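Local coordinates for probable protein phosphatase 2C 50 (PDB 5ZCG) that catalyses the metal-dependent removal of phosphate from serine and threonine residues of proteins, probably as a 2C-type phosphatase of abscisic acid signalling, at residues D61-A66 with S214-D219; R206-L211 with R220-F225. The protein carries 5 engineered substitutions. All coordinates share one frame; numbering follows the deposited sequence.

Contact 1: D61-A66 with S214-D219. With MG (magnesium ion), chain F; MG (magnesium ion), chain E.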
ATOM      1  N   ASP A  61       0.108  -6.746  -0.890  1.00 26.92           N
ATOM      2  CA  ASP A  61       0.070  -6.129  -2.212  1.00 26.94           C
ATOM      3  C   ASP A  61       0.822  -4.804  -2.112  1.00 23.58           C
ATOM      4  O   ASP A  61       0.303  -3.822  -1.579  1.00 24.42           O
ATOM      5  CB  ASP A  61      -1.381  -5.966  -2.654  1.00 25.19           C
ATOM      6  CG  ASP A  61      -1.531  -5.331  -4.022  1.00 27.26           C
ATOM      7  OD1 ASP A  61      -0.537  -4.842  -4.604  1.00 26.54           O
ATOM      8  OD2 ASP A  61      -2.677  -5.326  -4.514  1.00 28.99           O
ATOM      9  N   GLY A  62       2.052  -4.784  -2.623  1.00 21.37           N
ATOM     10  CA  GLY A  62       2.847  -3.574  -2.577  1.00 23.88           C
ATOM     11  C   GLY A  62       2.515  -2.614  -3.708  1.00 24.43           C
ATOM     12  O   GLY A  62       2.084  -3.011  -4.788  1.00 30.23           O
ATOM     13  N   HIS A  63       2.673  -1.322  -3.420  1.00 24.95           N
ATOM     14  CA  HIS A  63       2.591  -0.251  -4.406  1.00 24.18           C
ATOM     15  C   HIS A  63       3.759   0.701  -4.176  1.00 29.14           C
ATOM     16  O   HIS A  63       4.307   0.785  -3.072  1.00 33.01           O
ATOM     17  CB  HIS A  63       1.255   0.507  -4.337  1.00 22.42           C
ATOM     18  CG  HIS A  63       0.908   0.997  -2.966  1.00 31.27           C
ATOM     19  ND1 HIS A  63       0.080   0.298  -2.114  1.00 34.37           N
ATOM     20  CD2 HIS A  63       1.291   2.108  -2.293  1.00 32.61           C
ATOM     21  CE1 HIS A  63      -0.036   0.960  -0.977  1.00 34.66           C
ATOM     22  NE2 HIS A  63       0.688   2.061  -1.060  1.00 34.66           N
ATOM     23  N   GLY A  64       4.143   1.415  -5.232  1.00 25.85           N
ATOM     24  CA  GLY A  64       5.339   2.238  -5.213  1.00 22.46           C
ATOM     25  C   GLY A  64       6.636   1.465  -5.257  1.00 25.67           C
ATOM     26  O   GLY A  64       7.709   2.078  -5.310  1.00 28.21           O
ATOM     27  N   GLY A  65       6.570   0.149  -5.274  1.00 28.02           N
ATOM     28  CA  GLY A  65       7.737  -0.702  -5.153  1.00 26.12           C
ATOM     29  C   GLY A  65       7.353  -1.987  -4.455  1.00 26.18           C
ATOM     30  O   GLY A  65       6.230  -2.155  -3.981  1.00 27.68           O
ATOM     31  N   ALA A  66       8.314  -2.905  -4.387  1.00 23.79           N
ATOM     32  CA  ALA A  66       8.100  -4.194  -3.741  1.00 26.30           C
ATOM     33  C   ALA A  66       8.643  -4.251  -2.314  1.00 28.51           C
ATOM     34  O   ALA A  66       8.420  -5.252  -1.623  1.00 28.91           O
ATOM     35  CB  ALA A  66       8.735  -5.313  -4.568  1.00 27.26           C
ATOM     36  N   SER A 214      -7.652   3.377   1.820  1.00 30.42           N
ATOM     37  CA  SER A 214      -7.640   4.242   2.992  1.00 33.46           C
ATOM     38  C   SER A 214      -6.738   3.725   4.106  1.00 33.24           C
ATOM     39  O   SER A 214      -6.480   4.460   5.064  1.00 31.82           O
ATOM     40  CB  SER A 214      -9.066   4.426   3.526  1.00 34.50           C
ATOM     41  OG  SER A 214      -9.749   3.192   3.604  1.00 34.98           O
ATOM     42  N   ARG A 215      -6.268   2.481   4.013  1.00 30.27           N
ATOM     43  CA  ARG A 215      -5.369   1.910   5.002  1.00 28.51           C
ATOM     44  C   ARG A 215      -4.297   1.106   4.287  1.00 28.16           C
ATOM     45  O   ARG A 215      -4.565   0.482   3.255  1.00 30.14           O
ATOM     46  CB  ARG A 215      -6.107   1.009   6.004  1.00 26.30           C
ATOM     47  CG  ARG A 215      -7.331   1.656   6.623  1.00 28.61           C
ATOM     48  CD  ARG A 215      -7.686   1.047   7.959  1.00 29.11           C
ATOM     49  NE  ARG A 215      -9.011   1.482   8.382  1.00 31.14           N
ATOM     50  CZ  ARG A 215      -9.649   1.014   9.447  1.00 33.86           C
ATOM     51  NH1 ARG A 215      -9.079   0.085  10.207  1.00 35.37           N
ATOM     52  NH2 ARG A 215     -10.857   1.473   9.750  1.00 32.28           N
ATOM     53  N   SER A 216      -3.091   1.127   4.842  1.00 28.47           N
ATOM     54  CA  SER A 216      -1.968   0.360   4.318  1.00 33.52           C
ATOM     55  C   SER A 216      -0.850   0.382   5.351  1.00 31.38           C
ATOM     56  O   SER A 216      -0.922   1.091   6.359  1.00 28.92           O
ATOM     57  CB  SER A 216      -1.473   0.916   2.978  1.00 35.05           C
ATOM     58  OG  SER A 216      -0.389   1.804   3.174  1.00 36.29           O
ATOM     59  N   ILE A 217       0.178  -0.417   5.089  1.00 26.72           N
ATOM     60  CA  ILE A 217       1.440  -0.362   5.816  1.00 28.12           C
ATOM     61  C   ILE A 217       2.420   0.443   4.974  1.00 25.88           C
ATOM     62  O   ILE A 217       2.578   0.178   3.779  1.00 26.58           O
ATOM     63  CB  ILE A 217       1.986  -1.773   6.104  1.00 30.33           C
ATOM     64  CG1 ILE A 217       1.024  -2.541   7.016  1.00 32.95           C
ATOM     65  CG2 ILE A 217       3.384  -1.693   6.717  1.00 25.26           C
ATOM     66  CD1 ILE A 217       1.590  -3.836   7.543  1.00 38.40           C
ATOM     67  N   GLY A 218       3.071   1.427   5.587  1.00 24.88           N
ATOM     68  CA  GLY A 218       3.961   2.302   4.846  1.00 26.31           C
ATOM     69  C   GLY A 218       3.248   3.577   4.445  1.00 27.95           C
ATOM     70  O   GLY A 218       2.390   4.053   5.193  1.00 27.83           O
ATOM     71  N   ASP A 219       3.571   4.127   3.273  1.00 30.30           N
ATOM     72  CA  ASP A 219       2.916   5.333   2.756  1.00 31.32           C
ATOM     73  C   ASP A 219       2.911   6.456   3.795  1.00 32.16           C
ATOM     74  O   ASP A 219       1.889   7.106   4.035  1.00 32.39           O
ATOM     75  CB  ASP A 219       1.485   5.031   2.303  1.00 35.25           C
ATOM     76  CG  ASP A 219       1.427   4.051   1.148  1.00 36.09           C
ATOM     77  OD1 ASP A 219       2.166   4.246   0.163  1.00 33.84           O
ATOM     78  OD2 ASP A 219       0.636   3.085   1.227  1.00 35.12           O
TER
HETATM   79 MG    MG F 402       0.571  -3.654  -6.150  1.00 44.02          MG
HETATM   80 MG    MG E 401      -2.810  -5.111  -6.785  1.00 24.70          MG
HETATM   81  O   HOH W   1      -3.316  -3.278  -6.733  1.00 29.30           O
HETATM   82  O   HOH W   2      -1.042  -4.233  -7.357  1.00 29.73           O
HETATM   83  O   HOH W   3      -2.189  -7.130  -6.890  1.00 27.11           O
HETATM   84  O   HOH W   4      -0.950  -2.009  -6.255  1.00 37.93           O
HETATM   85  O   HOH W   5       1.859  -2.894  -7.888  1.00 38.19           O
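H63, the last residue of strand 53-63, meets D219, just past strand 217-218, without backbone pairing between the two segments, and D219 has a left-handed helical backbone. The two side chains approach from opposite directions with imidazole and carboxylate nearly coplanar, 6° apart. H63 NE2 gives a short, though bent, 2.5 Å hydrogen bond to the syn lone pair of D219 OD2, in the ring plane. S216 OG donates to the same D219 OD2 over 2.5 Å from the anti side, so two donors grip one oxygen and fix the carboxylate's rotation, and S216 thereby positions the carboxylate that holds H63. S216 CB also lies at the ring edge, 4.2 Å from H63 CE1. Two residues earlier, D61 bridges two magnesium ions: CG anti to the backbone N (chi1 -180°) leaves OD1 2.2 Å from one ion and OD2 2.3 Å from the other. G62 O joins the first ion, D249 and D311 complete the protein ligands of the second, and one water bridges both, the binuclear centre of a PP2C phosphatase. Strand 143-151 runs antiparallel to both strand 53-63 and strand 217-218, while I217 packs on helix 67-91.

Contact 2: R206-L211 with R220-F225. Engineered in segment 206-211: L208 (natural residue Ser), V210 (natural residue Ile).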
ATOM      1  N   ARG A 206     -10.094   8.082  -4.299  1.00 30.44           N
ATOM      2  CA  ARG A 206      -8.739   8.022  -3.777  1.00 28.29           C
ATOM      3  C   ARG A 206      -8.540   9.048  -2.669  1.00 32.05           C
ATOM      4  O   ARG A 206      -9.140  10.132  -2.682  1.00 32.61           O
ATOM      5  CB  ARG A 206      -7.708   8.253  -4.887  1.00 25.30           C
ATOM      6  CG  ARG A 206      -7.789   7.229  -6.013  1.00 30.00           C
ATOM      7  CD  ARG A 206      -6.901   7.597  -7.186  1.00 29.21           C
ATOM      8  NE  ARG A 206      -6.924   6.572  -8.228  1.00 31.94           N
ATOM      9  CZ  ARG A 206      -6.128   5.505  -8.232  1.00 34.71           C
ATOM     10  NH1 ARG A 206      -5.250   5.327  -7.252  1.00 35.27           N
ATOM     11  NH2 ARG A 206      -6.207   4.613  -9.209  1.00 31.64           N
ATOM     12  N   VAL A 207      -7.681   8.684  -1.711  1.00 29.46           N
ATOM     13  CA  VAL A 207      -7.278   9.577  -0.627  1.00 30.34           C
ATOM     14  C   VAL A 207      -6.432  10.702  -1.205  1.00 33.65           C
ATOM     15  O   VAL A 207      -5.354  10.459  -1.760  1.00 35.12           O
ATOM     16  CB  VAL A 207      -6.498   8.814   0.452  1.00 28.08           C
ATOM     17  CG1 VAL A 207      -6.122   9.755   1.582  1.00 28.34           C
ATOM     18  CG2 VAL A 207      -7.305   7.632   0.973  1.00 26.27           C
ATOM     19  N   LEU A 208      -6.905  11.939  -1.048  1.00 36.02           N
ATOM     20  CA  LEU A 208      -6.341  13.128  -1.684  1.00 34.66           C
ATOM     21  C   LEU A 208      -6.327  13.017  -3.205  1.00 35.44           C
ATOM     22  O   LEU A 208      -5.654  13.807  -3.877  1.00 35.85           O
ATOM     23  CB  LEU A 208      -4.924  13.435  -1.170  1.00 34.46           C
ATOM     24  CG  LEU A 208      -4.662  13.350   0.341  1.00 31.49           C
ATOM     25  CD1 LEU A 208      -3.267  13.858   0.657  1.00 27.98           C
ATOM     26  CD2 LEU A 208      -5.697  14.131   1.129  1.00 32.68           C
ATOM     27  N   GLY A 209      -7.063  12.060  -3.767  1.00 35.48           N
ATOM     28  CA  GLY A 209      -7.027  11.803  -5.192  1.00 37.91           C
ATOM     29  C   GLY A 209      -5.874  10.939  -5.649  1.00 32.87           C
ATOM     30  O   GLY A 209      -5.731  10.727  -6.855  1.00 30.68           O
ATOM     31  N   VAL A 210      -5.051  10.433  -4.729  1.00 33.45           N
ATOM     32  CA  VAL A 210      -3.803   9.750  -5.070  1.00 36.03           C
ATOM     33  C   VAL A 210      -3.917   8.233  -4.896  1.00 34.08           C
ATOM     34  O   VAL A 210      -3.698   7.474  -5.844  1.00 31.41           O
ATOM     35  CB  VAL A 210      -2.623  10.319  -4.251  1.00 33.61           C
ATOM     36  CG1 VAL A 210      -1.353   9.520  -4.523  1.00 33.23           C
ATOM     37  CG2 VAL A 210      -2.414  11.791  -4.567  1.00 32.06           C
ATOM     38  N   LEU A 211      -4.293   7.775  -3.706  1.00 34.39           N
ATOM     39  CA  LEU A 211      -4.192   6.371  -3.331  1.00 31.30           C
ATOM     40  C   LEU A 211      -5.584   5.776  -3.197  1.00 27.61           C
ATOM     41  O   LEU A 211      -6.438   6.329  -2.497  1.00 29.69           O
ATOM     42  CB  LEU A 211      -3.425   6.220  -2.010  1.00 34.45           C
ATOM     43  CG  LEU A 211      -2.968   4.827  -1.575  1.00 35.04           C
ATOM     44  CD1 LEU A 211      -1.762   4.394  -2.393  1.00 37.86           C
ATOM     45  CD2 LEU A 211      -2.633   4.819  -0.099  1.00 35.26           C
ATOM     46  N   ARG A 220       4.064   6.686   4.427  1.00 30.01           N
ATOM     47  CA  ARG A 220       4.109   7.705   5.472  1.00 30.75           C
ATOM     48  C   ARG A 220       3.854   9.110   4.938  1.00 34.55           C
ATOM     49  O   ARG A 220       3.556  10.004   5.737  1.00 37.01           O
ATOM     50  CB  ARG A 220       5.443   7.664   6.223  1.00 28.06           C
ATOM     51  CG  ARG A 220       6.688   7.980   5.409  1.00 31.87           C
ATOM     52  CD  ARG A 220       7.940   7.634   6.219  1.00 36.05           C
ATOM     53  NE  ARG A 220       9.190   7.842   5.486  1.00 34.63           N
ATOM     54  CZ  ARG A 220       9.857   6.888   4.842  1.00 34.86           C
ATOM     55  NH1 ARG A 220       9.400   5.642   4.816  1.00 31.58           N
ATOM     56  NH2 ARG A 220      10.987   7.183   4.215  1.00 35.91           N
ATOM     57  N   TYR A 221       3.925   9.325   3.618  1.00 29.56           N
ATOM     58  CA  TYR A 221       3.604  10.645   3.089  1.00 31.54           C
ATOM     59  C   TYR A 221       2.109  10.926   3.087  1.00 33.61           C
ATOM     60  O   TYR A 221       1.719  12.086   2.918  1.00 33.94           O
ATOM     61  CB  TYR A 221       4.166  10.813   1.675  1.00 30.68           C
ATOM     62  CG  TYR A 221       3.358  10.141   0.581  1.00 35.34           C
ATOM     63  CD1 TYR A 221       3.123   8.771   0.600  1.00 36.82           C
ATOM     64  CD2 TYR A 221       2.851  10.874  -0.484  1.00 35.22           C
ATOM     65  CE1 TYR A 221       2.396   8.155  -0.406  1.00 39.73           C
ATOM     66  CE2 TYR A 221       2.124  10.266  -1.493  1.00 35.32           C
ATOM     67  CZ  TYR A 221       1.902   8.907  -1.450  1.00 37.00           C
ATOM     68  OH  TYR A 221       1.179   8.297  -2.446  1.00 37.70           O
ATOM     69  N   LEU A 222       1.274   9.909   3.300  1.00 29.17           N
ATOM     70  CA  LEU A 222      -0.173  10.077   3.322  1.00 33.76           C
ATOM     71  C   LEU A 222      -0.751   9.984   4.726  1.00 36.81           C
ATOM     72  O   LEU A 222      -1.978   9.905   4.879  1.00 39.17           O
ATOM     73  CB  LEU A 222      -0.836   9.052   2.399  1.00 34.13           C
ATOM     74  CG  LEU A 222      -0.722   9.415   0.918  1.00 37.64           C
ATOM     75  CD1 LEU A 222      -1.307   8.332   0.028  1.00 38.89           C
ATOM     76  CD2 LEU A 222      -1.403  10.746   0.652  1.00 40.28           C
ATOM     77  N   LYS A 223       0.095   9.986   5.751  1.00 35.95           N
ATOM     78  CA  LYS A 223      -0.405  10.031   7.113  1.00 38.98           C
ATOM     79  C   LYS A 223      -0.845  11.456   7.448  1.00 39.97           C
ATOM     80  O   LYS A 223      -0.294  12.422   6.914  1.00 35.86           O
ATOM     81  CB  LYS A 223       0.673   9.570   8.095  1.00 34.52           C
ATOM     82  CG  LYS A 223       0.923   8.067   8.057  1.00 39.33           C
ATOM     83  CD  LYS A 223       2.031   7.649   9.014  1.00 45.71           C
ATOM     84  CE  LYS A 223       2.518   6.234   8.718  1.00 50.42           C
ATOM     85  NZ  LYS A 223       1.394   5.277   8.500  1.00 51.62           N
ATOM     86  N   PRO A 224      -1.844  11.620   8.332  1.00 41.28           N
ATOM     87  CA  PRO A 224      -2.536  10.571   9.084  1.00 37.55           C
ATOM     88  C   PRO A 224      -3.767  10.011   8.380  1.00 35.74           C
ATOM     89  O   PRO A 224      -4.592   9.363   9.027  1.00 38.02           O
ATOM     90  CB  PRO A 224      -2.952  11.302  10.354  1.00 42.43           C
ATOM     91  CG  PRO A 224      -3.292  12.691   9.842  1.00 44.05           C
ATOM     92  CD  PRO A 224      -2.376  12.956   8.660  1.00 40.22           C
ATOM     93  N   PHE A 225      -3.893  10.256   7.074  1.00 33.79           N
ATOM     94  CA  PHE A 225      -5.090   9.834   6.353  1.00 35.73           C
ATOM     95  C   PHE A 225      -5.067   8.337   6.049  1.00 35.87           C
ATOM     96  O   PHE A 225      -6.099   7.665   6.153  1.00 35.01           O
ATOM     97  CB  PHE A 225      -5.239  10.654   5.071  1.00 35.13           C
ATOM     98  CG  PHE A 225      -5.044  12.134   5.278  1.00 36.90           C
ATOM     99  CD1 PHE A 225      -5.925  12.859   6.067  1.00 36.77           C
ATOM    100  CD2 PHE A 225      -3.973  12.799   4.697  1.00 38.03           C
ATOM    101  CE1 PHE A 225      -5.748  14.218   6.270  1.00 37.28           C
ATOM    102  CE2 PHE A 225      -3.789  14.162   4.896  1.00 39.72           C
ATOM    103  CZ  PHE A 225      -4.680  14.871   5.683  1.00 40.08           C
TER
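In both L208 and L222, CG stands anti to the carbonyl carbon (chi1 -44° and -77°), and the two leucines lie alongside one another, pointing opposite ways, with L208 CD1 3.6 Å from L222 CD2. The other branch of L222 turns to L211, whose CB is 3.6 Å from L222 CD1, so L222 wedges between two side chains of the 206-211 segment. Its CG also sits over the centre of one face of the Y221 ring. F225 flanks these leucines: its CB touches V207 CG1 at 3.7 Å, and L208 CD2 rests over one face of its ring, 4.2 Å from F225 CD2. From the far end, Y221 OH reaches V210 CG1 at 3.5 Å. L208 and V210 are engineered, replacing serine and isoleucine. With L222 cut back to an alanine, L208 and L211 are likely to lose the branches that fill between them, and the Y221 face its apolar cover. On the other side, a type II turn from R206 to G209 and a classic beta bulge, V210 and L211 both opposite V207, shape the chain as it leaves strand 205-207; R206 NH1 bonds to V210 O at 3.0 Å from above the carbonyl plane. L208, V210 and Y221 also pack on the chain of another protein. Joined by apolar packing, without polar pairs between them, the two segments owe their fit to shape rather than to directional bonds.

Overall arrangement
The segments alternate along the chain, 61-66, 206-211, 214-219 and 220-225, so contacts 1 and 2 interlock; their centres lie about 11 Å apart. L211 links the two: its CD1 is 3.6 Å from H63 NE2, and its CD2 packs near D219 OD2. Contact 1 belongs to the sheet that includes strands 53-63, 143-151 and 217-218, beside the magnesium centre, whereas contact 2 ties the small hairpin of strands 199-201 and 205-207 to the loop that follows strand 217-218. Segment 206-211 touches the other protein through R206, L208 and V210, and V210's side chain is about 7 Å from bound abscisic acid. Metal site and partner-binding surface are thus close neighbours, consistent with a receptor that blocks the active site.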